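Local structure of SCARECROW-LIKE protein 7 (Oryza sativa Japonica Group, 5HYZ) at residues A[138-148]-A[174-184]; A[223-234]-A[316-324]. The protein binds DNA through its GRAS domain and probably acts as a transcription factor in plant development and in resistance to abiotic stress. All blocks are in the same frame, centred on the assembly; numbering follows the deposited sequence.

How the interactions relate
Both contacts belong to the GRAS domain, whose core is a Rossmann-like sheet flanked by helices, and they follow one another along the chain, interaction 1 closing before interaction 2 opens. Interaction 1 pairs strands 141-148 and 177-182 at the margin of the parallel part of the sheet; interaction 2 packs helix 220-231 against the end of helix 311-320. Their centres lie about 23 Å apart and their nearest atoms about 7 Å, without touching. Strand 110-118 lies between the elements involved: it pairs with 141-148, and V225 and L232 of helix 220-231 pack on it. By the predicted region limits, the first contact joins VHIID to LRII and the second joins PFYRE to SAW.

Interaction 1. Residues A[138-148]-A[174-184]; sequences KPTRIRITGVP and LGVDFEFVPLL
Strands 141-148 and 177-182 are the two strands of a beta-alpha-beta crossover through helix 157-174, and they run parallel, 9° apart, in the Rossmann-like sheet of the GRAS domain. Six backbone bonds join them from I142 N to D177 O (3.0 Å) through to L183 N and G146 O (2.9 Å), with I142, I144 and G146 each giving its N-H and its carbonyl to the neighbouring strand.

On the face covered by helices 157-174 and 122-132, the apolar side chains interlock. I144 touches two phenylalanines of the neighbouring strand with different branches: its CD1 meets the ring edge of F178 in plane, 3.7 Å from CE1, while CG2 lies 3.8 Å from F180 CD2. The branch at CB makes this possible, CG1 lying beside the backbone N (chi1 -57°) and CG2 beside the carbonyl carbon. G146 leaves room for the far end of F180, whose CZ is 4.4 Å from G146 CA.

The opposite face carries the charged side chains R141, R143, D177 and E179, with T145 and V181 further along. R143 and E179 run side by side with their flat ends 86° apart, and R143 CD touches E179 OE1 at 3.2 Å, whereas the guanidinium goes to E201 and to the carbonyl of L196. R141 likewise turns to E198 and E201. Just before the first strand, K138 NZ bonds L174 O (2.7 Å) in the carbonyl plane and also hydrogen-bonds Y331 OH of the second subunit.

Hydrocarbon thus seals the helix side, while at the arginine end of the opposite face acidic residues probably offset the two positive charges and hold the guanidinium groups in place.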
loop_
_atom_site.group_PDB
_atom_site.type_symbol
_atom_site.label_atom_id
_atom_site.label_comp_id
_atom_site.label_asym_id
_atom_site.label_seq_id
_atom_site.Cartn_x
_atom_site.Cartn_y
_atom_site.Cartn_z
ATOM N N LYS A 138 -4.459 -14.615 20.281
ATOM C CA LYS A 138 -5.137 -15.085 19.091
ATOM C C LYS A 138 -6.424 -15.858 19.395
ATOM O O LYS A 138 -6.461 -16.688 20.296
ATOM C CB LYS A 138 -4.136 -15.928 18.344
ATOM C CG LYS A 138 -4.571 -16.501 17.093
ATOM C CD LYS A 138 -3.260 -17.007 16.384
ATOM C CE LYS A 138 -2.766 -18.330 16.950
ATOM N NZ LYS A 138 -1.436 -18.650 16.268
ATOM N N PRO A 139 -7.501 -15.605 18.639
ATOM C CA PRO A 139 -8.737 -16.390 18.824
ATOM C C PRO A 139 -8.534 -17.877 18.566
ATOM O O PRO A 139 -7.654 -18.207 17.803
ATOM C CB PRO A 139 -9.698 -15.857 17.726
ATOM C CG PRO A 139 -9.182 -14.536 17.352
ATOM C CD PRO A 139 -7.626 -14.599 17.575
ATOM N N THR A 140 -9.360 -18.732 19.134
ATOM C CA THR A 140 -9.240 -20.153 18.811
ATOM C C THR A 140 -9.995 -20.522 17.544
ATOM O O THR A 140 -9.713 -21.535 16.945
ATOM C CB THR A 140 -9.732 -21.012 19.959
ATOM O OG1 THR A 140 -11.106 -20.716 20.246
ATOM C CG2 THR A 140 -8.909 -20.726 21.170
ATOM N N ARG A 141 -10.956 -19.701 17.112
ATOM C CA ARG A 141 -11.631 -20.002 15.857
ATOM C C ARG A 141 -12.148 -18.704 15.235
ATOM O O ARG A 141 -12.709 -17.848 15.943
ATOM C CB ARG A 141 -12.845 -20.945 16.094
ATOM C CG ARG A 141 -13.542 -21.371 14.755
ATOM C CD ARG A 141 -14.823 -22.213 15.016
ATOM N NE ARG A 141 -15.853 -21.476 15.746
ATOM C CZ ARG A 141 -17.083 -21.928 15.973
ATOM N NH1 ARG A 141 -17.394 -23.148 15.545
ATOM N NH2 ARG A 141 -17.978 -21.182 16.638
ATOM N N ILE A 142 -11.974 -18.595 13.922
ATOM C CA ILE A 142 -12.558 -17.496 13.163
ATOM C C ILE A 142 -13.366 -18.089 12.001
ATOM O O ILE A 142 -12.819 -18.889 11.197
ATOM C CB ILE A 142 -11.447 -16.543 12.643
ATOM C CG1 ILE A 142 -10.767 -15.927 13.874
ATOM C CG2 ILE A 142 -12.065 -15.479 11.738
ATOM C CD1 ILE A 142 -9.294 -15.575 13.651
ATOM N N ARG A 143 -14.656 -17.707 11.921
ATOM C CA ARG A 143 -15.486 -18.096 10.791
ATOM C C ARG A 143 -15.900 -16.867 10.014
ATOM O O ARG A 143 -16.110 -15.805 10.607
ATOM C CB ARG A 143 -16.754 -18.817 11.302
ATOM C CG ARG A 143 -16.413 -20.132 11.934
ATOM C CD ARG A 143 -17.692 -21.012 11.913
ATOM N NE ARG A 143 -18.728 -20.479 12.770
ATOM C CZ ARG A 143 -20.044 -20.523 12.530
ATOM N NH1 ARG A 143 -20.552 -21.019 11.411
ATOM N NH2 ARG A 143 -20.869 -20.031 13.428
ATOM N N ILE A 144 -15.956 -16.967 8.702
ATOM C CA ILE A 144 -16.453 -15.883 7.865
ATOM C C ILE A 144 -17.593 -16.398 6.981
ATOM O O ILE A 144 -17.491 -17.463 6.363
ATOM C CB ILE A 144 -15.313 -15.294 6.983
ATOM C CG1 ILE A 144 -14.191 -14.817 7.912
ATOM C CG2 ILE A 144 -15.859 -14.125 6.133
ATOM C CD1 ILE A 144 -13.173 -13.940 7.198
ATOM N N THR A 145 -18.706 -15.674 6.994
ATOM C CA THR A 145 -19.813 -15.968 6.078
ATOM C C THR A 145 -19.912 -14.826 5.086
ATOM O O THR A 145 -20.089 -13.677 5.494
ATOM C CB THR A 145 -21.150 -16.123 6.872
ATOM O OG1 THR A 145 -21.020 -17.226 7.780
ATOM C CG2 THR A 145 -22.282 -16.370 5.858
ATOM N N GLY A 146 -19.745 -15.103 3.800
ATOM C CA GLY A 146 -19.692 -14.008 2.856
ATOM C C GLY A 146 -20.833 -13.976 1.855
ATOM O O GLY A 146 -21.114 -14.986 1.204
ATOM N N VAL A 147 -21.483 -12.821 1.734
ATOM C CA VAL A 147 -22.483 -12.553 0.696
ATOM C C VAL A 147 -21.768 -11.770 -0.393
ATOM O O VAL A 147 -21.191 -10.674 -0.127
ATOM C CB VAL A 147 -23.655 -11.744 1.253
ATOM C CG1 VAL A 147 -24.602 -11.345 0.150
ATOM C CG2 VAL A 147 -24.377 -12.492 2.398
ATOM N N PRO A 148 -21.794 -12.265 -1.641
ATOM C CA PRO A 148 -20.956 -11.639 -2.668
ATOM C C PRO A 148 -21.467 -10.253 -3.035
ATOM O O PRO A 148 -22.658 -9.994 -3.167
ATOM C CB PRO A 148 -21.089 -12.569 -3.896
ATOM C CG PRO A 148 -22.355 -13.371 -3.653
ATOM C CD PRO A 148 -22.436 -13.505 -2.112
ATOM N N LEU A 174 -1.165 -18.573 9.958
ATOM C CA LEU A 174 -1.321 -18.044 11.316
ATOM C C LEU A 174 -1.566 -19.046 12.409
ATOM O O LEU A 174 -1.662 -18.657 13.572
ATOM C CB LEU A 174 -2.512 -17.043 11.358
ATOM C CG LEU A 174 -2.472 -15.934 10.306
ATOM C CD1 LEU A 174 -3.897 -15.283 10.217
ATOM C CD2 LEU A 174 -1.430 -14.881 10.643
ATOM N N GLY A 175 -1.780 -20.324 12.051
ATOM C CA GLY A 175 -2.027 -21.310 13.075
ATOM C C GLY A 175 -3.409 -21.138 13.679
ATOM O O GLY A 175 -3.628 -21.491 14.835
ATOM N N VAL A 176 -4.342 -20.583 12.923
ATOM C CA VAL A 176 -5.708 -20.401 13.510
ATOM C C VAL A 176 -6.751 -21.236 12.810
ATOM O O VAL A 176 -6.697 -21.376 11.580
ATOM C CB VAL A 176 -6.195 -18.936 13.456
ATOM C CG1 VAL A 176 -5.239 -18.059 14.121
ATOM C CG2 VAL A 176 -6.250 -18.468 12.071
ATOM N N ASP A 177 -7.667 -21.823 13.604
ATOM C CA ASP A 177 -8.792 -22.605 13.026
ATOM C C ASP A 177 -9.697 -21.630 12.291
ATOM O O ASP A 177 -10.077 -20.601 12.870
ATOM C CB ASP A 177 -9.549 -23.348 14.133
ATOM C CG ASP A 177 -10.655 -24.315 13.607
ATOM O OD1 ASP A 177 -10.605 -24.773 12.438
ATOM O OD2 ASP A 177 -11.565 -24.650 14.418
ATOM N N PHE A 178 -10.002 -21.930 11.032
ATOM C CA PHE A 178 -10.678 -20.943 10.185
ATOM C C PHE A 178 -11.691 -21.614 9.254
ATOM O O PHE A 178 -11.421 -22.668 8.707
ATOM C CB PHE A 178 -9.627 -20.178 9.355
ATOM C CG PHE A 178 -10.214 -19.234 8.349
ATOM C CD1 PHE A 178 -10.652 -17.960 8.751
ATOM C CD2 PHE A 178 -10.306 -19.610 7.022
ATOM C CE1 PHE A 178 -11.210 -17.067 7.819
ATOM C CE2 PHE A 178 -10.878 -18.752 6.064
ATOM C CZ PHE A 178 -11.324 -17.460 6.458
ATOM N N GLU A 179 -12.812 -20.948 8.987
ATOM C CA GLU A 179 -13.755 -21.416 7.968
ATOM C C GLU A 179 -14.290 -20.220 7.199
ATOM O O GLU A 179 -14.480 -19.161 7.796
ATOM C CB GLU A 179 -14.958 -22.125 8.606
ATOM C CG GLU A 179 -14.519 -23.183 9.608
ATOM C CD GLU A 179 -15.683 -23.956 10.218
ATOM O OE1 GLU A 179 -16.857 -23.495 10.147
ATOM O OE2 GLU A 179 -15.405 -25.033 10.781
ATOM N N PHE A 180 -14.568 -20.417 5.925
ATOM C CA PHE A 180 -15.238 -19.415 5.065
ATOM C C PHE A 180 -16.338 -20.147 4.306
ATOM O O PHE A 180 -16.064 -21.218 3.711
ATOM C CB PHE A 180 -14.249 -18.816 4.058
ATOM C CG PHE A 180 -14.871 -17.804 3.086
ATOM C CD1 PHE A 180 -15.541 -18.217 1.914
ATOM C CD2 PHE A 180 -14.771 -16.434 3.349
ATOM C CE1 PHE A 180 -16.130 -17.320 1.058
ATOM C CE2 PHE A 180 -15.322 -15.500 2.478
ATOM C CZ PHE A 180 -16.024 -15.942 1.322
ATOM N N VAL A 181 -17.542 -19.576 4.308
ATOM C CA VAL A 181 -18.596 -20.099 3.429
ATOM C C VAL A 181 -19.318 -18.948 2.758
ATOM O O VAL A 181 -19.392 -17.851 3.348
ATOM C CB VAL A 181 -19.583 -20.988 4.294
ATOM C CG1 VAL A 181 -20.426 -20.149 5.229
ATOM C CG2 VAL A 181 -20.514 -21.683 3.420
ATOM N N PRO A 182 -19.832 -19.142 1.545
ATOM C CA PRO A 182 -20.654 -18.129 0.861
ATOM C C PRO A 182 -22.139 -18.315 1.051
ATOM O O PRO A 182 -22.566 -19.422 1.378
ATOM C CB PRO A 182 -20.331 -18.374 -0.599
ATOM C CG PRO A 182 -20.263 -19.905 -0.659
ATOM C CD PRO A 182 -19.555 -20.299 0.637
ATOM N N LEU A 183 -22.909 -17.253 0.844
ATOM C CA LEU A 183 -24.379 -17.354 0.722
ATOM C C LEU A 183 -24.724 -16.769 -0.624
ATOM O O LEU A 183 -24.545 -15.568 -0.850
ATOM C CB LEU A 183 -25.098 -16.604 1.889
ATOM C CG LEU A 183 -24.864 -17.174 3.286
ATOM C CD1 LEU A 183 -25.563 -16.292 4.292
ATOM C CD2 LEU A 183 -25.470 -18.637 3.402
ATOM N N LEU A 184 -25.207 -17.617 -1.552
ATOM C CA LEU A 184 -25.472 -17.197 -2.933
ATOM C C LEU A 184 -26.892 -16.796 -3.217
ATOM O O LEU A 184 -27.134 -16.216 -4.279
ATOM C CB LEU A 184 -25.105 -18.340 -3.907
ATOM C CG LEU A 184 -23.680 -18.875 -3.700
ATOM C CD1 LEU A 184 -23.467 -20.131 -4.621
ATOM C CD2 LEU A 184 -22.685 -17.817 -4.058
HETATM O O HOH W 1 -11.612 -24.372 16.896
#

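Interaction 2. Residues A[223-234]-A[316-324]; sequences RRVLRLAKSLSP and TLMEWCGFE
L226, A229 and K230 of helix 220-231 close on M318, C321 and F323 at the end of helix 311-320, and here the packing is dense. L226 fills the middle: CD2 lies 3.7 Å from the selenium of M318, a selenomethionine whose side chain crosses that of L226 at about a right angle, and CB rests 3.8 Å from C321 SG. The F323 ring is held on several sides. K230 CD covers one face, a CH-pi contact 3.9 Å from the ring centroid, while L226 O and P234 CG approach the edge.

The axes of segments 223-231 and 316-320 approach to 10.5 Å and cross at -52°, and the second helix ends just there in a Schellman motif, with G322 at C-prime and F323 N bonded back to M318 O. Past this turn the end of the F323 side chain reaches the first helix. W374 of strand 366-374 packs on F323 and M318, while L226 and A229 rest on F207 and V205 of strand 202-208, so both sides lie on the sheet of the GRAS domain.

Toward solvent the contact thins to single side chains. Bent at chi2 (75°), K230 passes the ring in the opposite direction to F323 and gives its NZ to G322 O at 3.1 Å, from above the carbonyl plane. At the other end R223 makes a cation-pi contact with exposed W320: CZ stands 4.1 Å from the six-ring centroid, but the guanidinium is tilted 73° to the indole and points NH2 down onto its face.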
loop_
_atom_site.group_PDB
_atom_site.type_symbol
_atom_site.label_atom_id
_atom_site.label_comp_id
_atom_site.label_asym_id
_atom_site.label_seq_id
_atom_site.Cartn_x
_atom_site.Cartn_y
_atom_site.Cartn_z
ATOM N N ARG A 223 -34.197 -1.958 5.483
ATOM C CA ARG A 223 -34.724 -2.354 6.780
ATOM C C ARG A 223 -34.622 -3.831 7.054
ATOM O O ARG A 223 -34.287 -4.227 8.176
ATOM C CB ARG A 223 -36.197 -1.946 6.911
ATOM C CG ARG A 223 -36.813 -2.460 8.179
ATOM C CD ARG A 223 -38.032 -1.664 8.509
ATOM N NE ARG A 223 -37.890 -0.256 8.105
ATOM C CZ ARG A 223 -37.614 0.753 8.934
ATOM N NH1 ARG A 223 -37.429 0.524 10.250
ATOM N NH2 ARG A 223 -37.540 1.990 8.441
ATOM N N ARG A 224 -34.923 -4.644 6.046
ATOM C CA ARG A 224 -34.986 -6.084 6.228
ATOM C C ARG A 224 -33.580 -6.555 6.545
ATOM O O ARG A 224 -33.412 -7.373 7.469
ATOM C CB ARG A 224 -35.547 -6.826 4.982
ATOM C CG ARG A 224 -35.738 -8.367 5.177
ATOM C CD ARG A 224 -36.323 -9.065 3.939
ATOM N NE ARG A 224 -36.611 -10.497 4.169
ATOM C CZ ARG A 224 -35.673 -11.444 4.361
ATOM N NH1 ARG A 224 -34.342 -11.153 4.348
ATOM N NH2 ARG A 224 -36.065 -12.707 4.568
ATOM N N VAL A 225 -32.564 -6.031 5.815
ATOM C CA VAL A 225 -31.226 -6.563 6.101
ATOM C C VAL A 225 -30.640 -5.995 7.435
ATOM O O VAL A 225 -29.902 -6.699 8.107
ATOM C CB VAL A 225 -30.229 -6.329 4.909
ATOM C CG1 VAL A 225 -29.647 -4.979 4.897
ATOM C CG2 VAL A 225 -29.007 -7.293 5.039
ATOM N N LEU A 226 -30.946 -4.759 7.807
ATOM C CA LEU A 226 -30.498 -4.238 9.136
ATOM C C LEU A 226 -31.163 -5.000 10.268
ATOM O O LEU A 226 -30.536 -5.298 11.276
ATOM C CB LEU A 226 -30.764 -2.747 9.292
ATOM C CG LEU A 226 -29.896 -1.891 8.385
ATOM C CD1 LEU A 226 -30.225 -0.396 8.535
ATOM C CD2 LEU A 226 -28.387 -2.138 8.696
ATOM N N ARG A 227 -32.439 -5.371 10.109
ATOM C CA ARG A 227 -33.058 -6.228 11.131
ATOM C C ARG A 227 -32.437 -7.589 11.186
ATOM O O ARG A 227 -32.247 -8.168 12.254
ATOM C CB ARG A 227 -34.585 -6.353 10.861
ATOM C CG ARG A 227 -35.308 -5.040 11.202
ATOM C CD ARG A 227 -36.789 -5.218 10.788
ATOM N NE ARG A 227 -37.640 -4.136 11.266
ATOM C CZ ARG A 227 -38.972 -4.128 11.062
ATOM N NH1 ARG A 227 -39.554 -5.130 10.366
ATOM N NH2 ARG A 227 -39.733 -3.127 11.528
ATOM N N LEU A 228 -32.092 -8.109 10.026
ATOM C CA LEU A 228 -31.427 -9.373 9.960
ATOM C C LEU A 228 -30.075 -9.295 10.676
ATOM O O LEU A 228 -29.724 -10.153 11.454
ATOM C CB LEU A 228 -31.267 -9.762 8.501
ATOM C CG LEU A 228 -30.535 -11.014 8.151
ATOM C CD1 LEU A 228 -31.296 -12.225 8.747
ATOM C CD2 LEU A 228 -30.475 -11.162 6.627
ATOM N N ALA A 229 -29.316 -8.240 10.398
ATOM C CA ALA A 229 -28.030 -8.066 11.103
ATOM C C ALA A 229 -28.207 -7.994 12.644
ATOM O O ALA A 229 -27.510 -8.675 13.433
ATOM C CB ALA A 229 -27.352 -6.798 10.612
ATOM N N LYS A 230 -29.198 -7.213 13.077
ATOM C CA LYS A 230 -29.452 -7.022 14.500
ATOM C C LYS A 230 -29.813 -8.332 15.143
ATOM O O LYS A 230 -29.438 -8.607 16.281
ATOM C CB LYS A 230 -30.595 -5.962 14.688
ATOM C CG LYS A 230 -30.939 -5.550 16.157
ATOM C CD LYS A 230 -29.875 -4.600 16.778
ATOM C CE LYS A 230 -30.200 -4.075 18.220
ATOM N NZ LYS A 230 -28.987 -3.298 18.843
ATOM N N SER A 231 -30.514 -9.181 14.411
ATOM C CA SER A 231 -30.945 -10.466 14.987
ATOM C C SER A 231 -29.772 -11.402 15.257
ATOM O O SER A 231 -29.896 -12.398 15.989
ATOM C CB SER A 231 -31.943 -11.152 14.062
ATOM O OG SER A 231 -31.337 -11.754 12.918
ATOM N N LEU A 232 -28.595 -11.095 14.685
ATOM C CA LEU A 232 -27.426 -11.931 14.947
ATOM C C LEU A 232 -26.704 -11.561 16.241
ATOM O O LEU A 232 -25.663 -12.136 16.598
ATOM C CB LEU A 232 -26.460 -11.830 13.741
ATOM C CG LEU A 232 -27.082 -12.142 12.382
ATOM C CD1 LEU A 232 -25.979 -12.108 11.290
ATOM C CD2 LEU A 232 -27.771 -13.550 12.364
ATOM N N SER A 233 -27.277 -10.609 16.937
ATOM C CA SER A 233 -26.767 -9.988 18.159
ATOM C C SER A 233 -25.271 -9.607 18.025
ATOM O O SER A 233 -24.453 -10.026 18.836
ATOM C CB SER A 233 -26.918 -10.901 19.371
ATOM O OG SER A 233 -28.281 -11.136 19.614
ATOM N N PRO A 234 -24.942 -8.846 16.985
ATOM C CA PRO A 234 -23.507 -8.551 16.763
ATOM C C PRO A 234 -22.888 -7.699 17.847
ATOM O O PRO A 234 -23.478 -6.770 18.431
ATOM C CB PRO A 234 -23.526 -7.826 15.389
ATOM C CG PRO A 234 -24.971 -7.273 15.270
ATOM C CD PRO A 234 -25.818 -8.277 15.950
ATOM N N THR A 316 -29.889 8.109 10.913
ATOM C CA THR A 316 -31.346 8.005 11.188
ATOM C C THR A 316 -31.805 6.566 10.961
ATOM O O THR A 316 -32.542 5.979 11.764
ATOM C CB THR A 316 -32.140 8.945 10.318
ATOM O OG1 THR A 316 -31.795 10.292 10.674
ATOM C CG2 THR A 316 -33.701 8.773 10.546
ATOM N N LEU A 317 -31.314 5.968 9.886
ATOM C CA LEU A 317 -31.777 4.596 9.572
ATOM C C LEU A 317 -31.264 3.570 10.585
ATOM O O LEU A 317 -31.977 2.707 11.079
ATOM C CB LEU A 317 -31.289 4.234 8.182
ATOM C CG LEU A 317 -32.099 4.682 7.006
ATOM C CD1 LEU A 317 -31.212 4.596 5.763
ATOM C CD2 LEU A 317 -33.220 3.656 6.925
HETATM N N MSE A 318 -29.992 3.685 10.948
HETATM C CA MSE A 318 -29.416 2.743 11.907
HETATM C C MSE A 318 -30.154 2.847 13.254
HETATM O O MSE A 318 -30.448 1.850 13.861
HETATM C CB MSE A 318 -27.910 3.026 12.147
HETATM C CG MSE A 318 -27.017 2.906 10.919
HETATM SE SE MSE A 318 -27.131 1.039 10.150
HETATM C CE MSE A 318 -26.279 0.155 11.629
ATOM N N GLU A 319 -30.453 4.079 13.697
ATOM C CA GLU A 319 -31.097 4.253 15.003
ATOM C C GLU A 319 -32.540 3.789 14.930
ATOM O O GLU A 319 -33.094 3.252 15.882
ATOM C CB GLU A 319 -31.031 5.708 15.433
ATOM C CG GLU A 319 -29.509 6.056 15.735
ATOM C CD GLU A 319 -29.274 7.443 16.322
ATOM O OE1 GLU A 319 -30.082 8.349 16.082
ATOM O OE2 GLU A 319 -28.197 7.622 16.934
ATOM N N TRP A 320 -33.115 3.996 13.786
ATOM C CA TRP A 320 -34.499 3.520 13.556
ATOM C C TRP A 320 -34.550 1.988 13.702
ATOM O O TRP A 320 -35.523 1.441 14.198
ATOM C CB TRP A 320 -34.960 3.989 12.181
ATOM C CG TRP A 320 -36.490 3.879 11.958
ATOM C CD1 TRP A 320 -37.404 3.371 12.834
ATOM C CD2 TRP A 320 -37.222 4.345 10.836
ATOM N NE1 TRP A 320 -38.671 3.445 12.297
ATOM C CE2 TRP A 320 -38.584 4.055 11.070
ATOM C CE3 TRP A 320 -36.859 4.999 9.643
ATOM C CZ2 TRP A 320 -39.599 4.379 10.148
ATOM C CZ3 TRP A 320 -37.849 5.321 8.729
ATOM C CH2 TRP A 320 -39.212 5.005 8.983
ATOM N N CYS A 321 -33.456 1.302 13.332
ATOM C CA CYS A 321 -33.398 -0.146 13.401
ATOM C C CYS A 321 -32.833 -0.622 14.715
ATOM O O CYS A 321 -32.596 -1.798 14.895
ATOM C CB CYS A 321 -32.592 -0.692 12.189
ATOM S SG CYS A 321 -33.501 -0.416 10.631
ATOM N N GLY A 322 -32.620 0.294 15.652
ATOM C CA GLY A 322 -32.316 -0.121 17.000
ATOM C C GLY A 322 -30.828 -0.127 17.317
ATOM O O GLY A 322 -30.462 -0.586 18.382
ATOM N N PHE A 323 -29.979 0.351 16.403
ATOM C CA PHE A 323 -28.526 0.427 16.691
ATOM C C PHE A 323 -28.134 1.724 17.361
ATOM O O PHE A 323 -28.820 2.721 17.187
ATOM C CB PHE A 323 -27.739 0.304 15.379
ATOM C CG PHE A 323 -27.831 -1.079 14.765
ATOM C CD1 PHE A 323 -27.088 -2.145 15.293
ATOM C CD2 PHE A 323 -28.684 -1.290 13.683
ATOM C CE1 PHE A 323 -27.141 -3.441 14.720
ATOM C CE2 PHE A 323 -28.782 -2.588 13.092
ATOM C CZ PHE A 323 -28.010 -3.667 13.640
ATOM N N GLU A 324 -26.990 1.745 18.032
ATOM C CA GLU A 324 -26.461 2.968 18.626
ATOM C C GLU A 324 -25.015 3.137 18.154
ATOM O O GLU A 324 -24.326 2.145 17.913
ATOM C CB GLU A 324 -26.524 2.896 20.164
ATOM C CG GLU A 324 -25.476 2.000 20.745
ATOM C CD GLU A 324 -25.588 1.785 22.247
ATOM O OE1 GLU A 324 -26.597 2.207 22.837
ATOM O OE2 GLU A 324 -24.653 1.180 22.821
#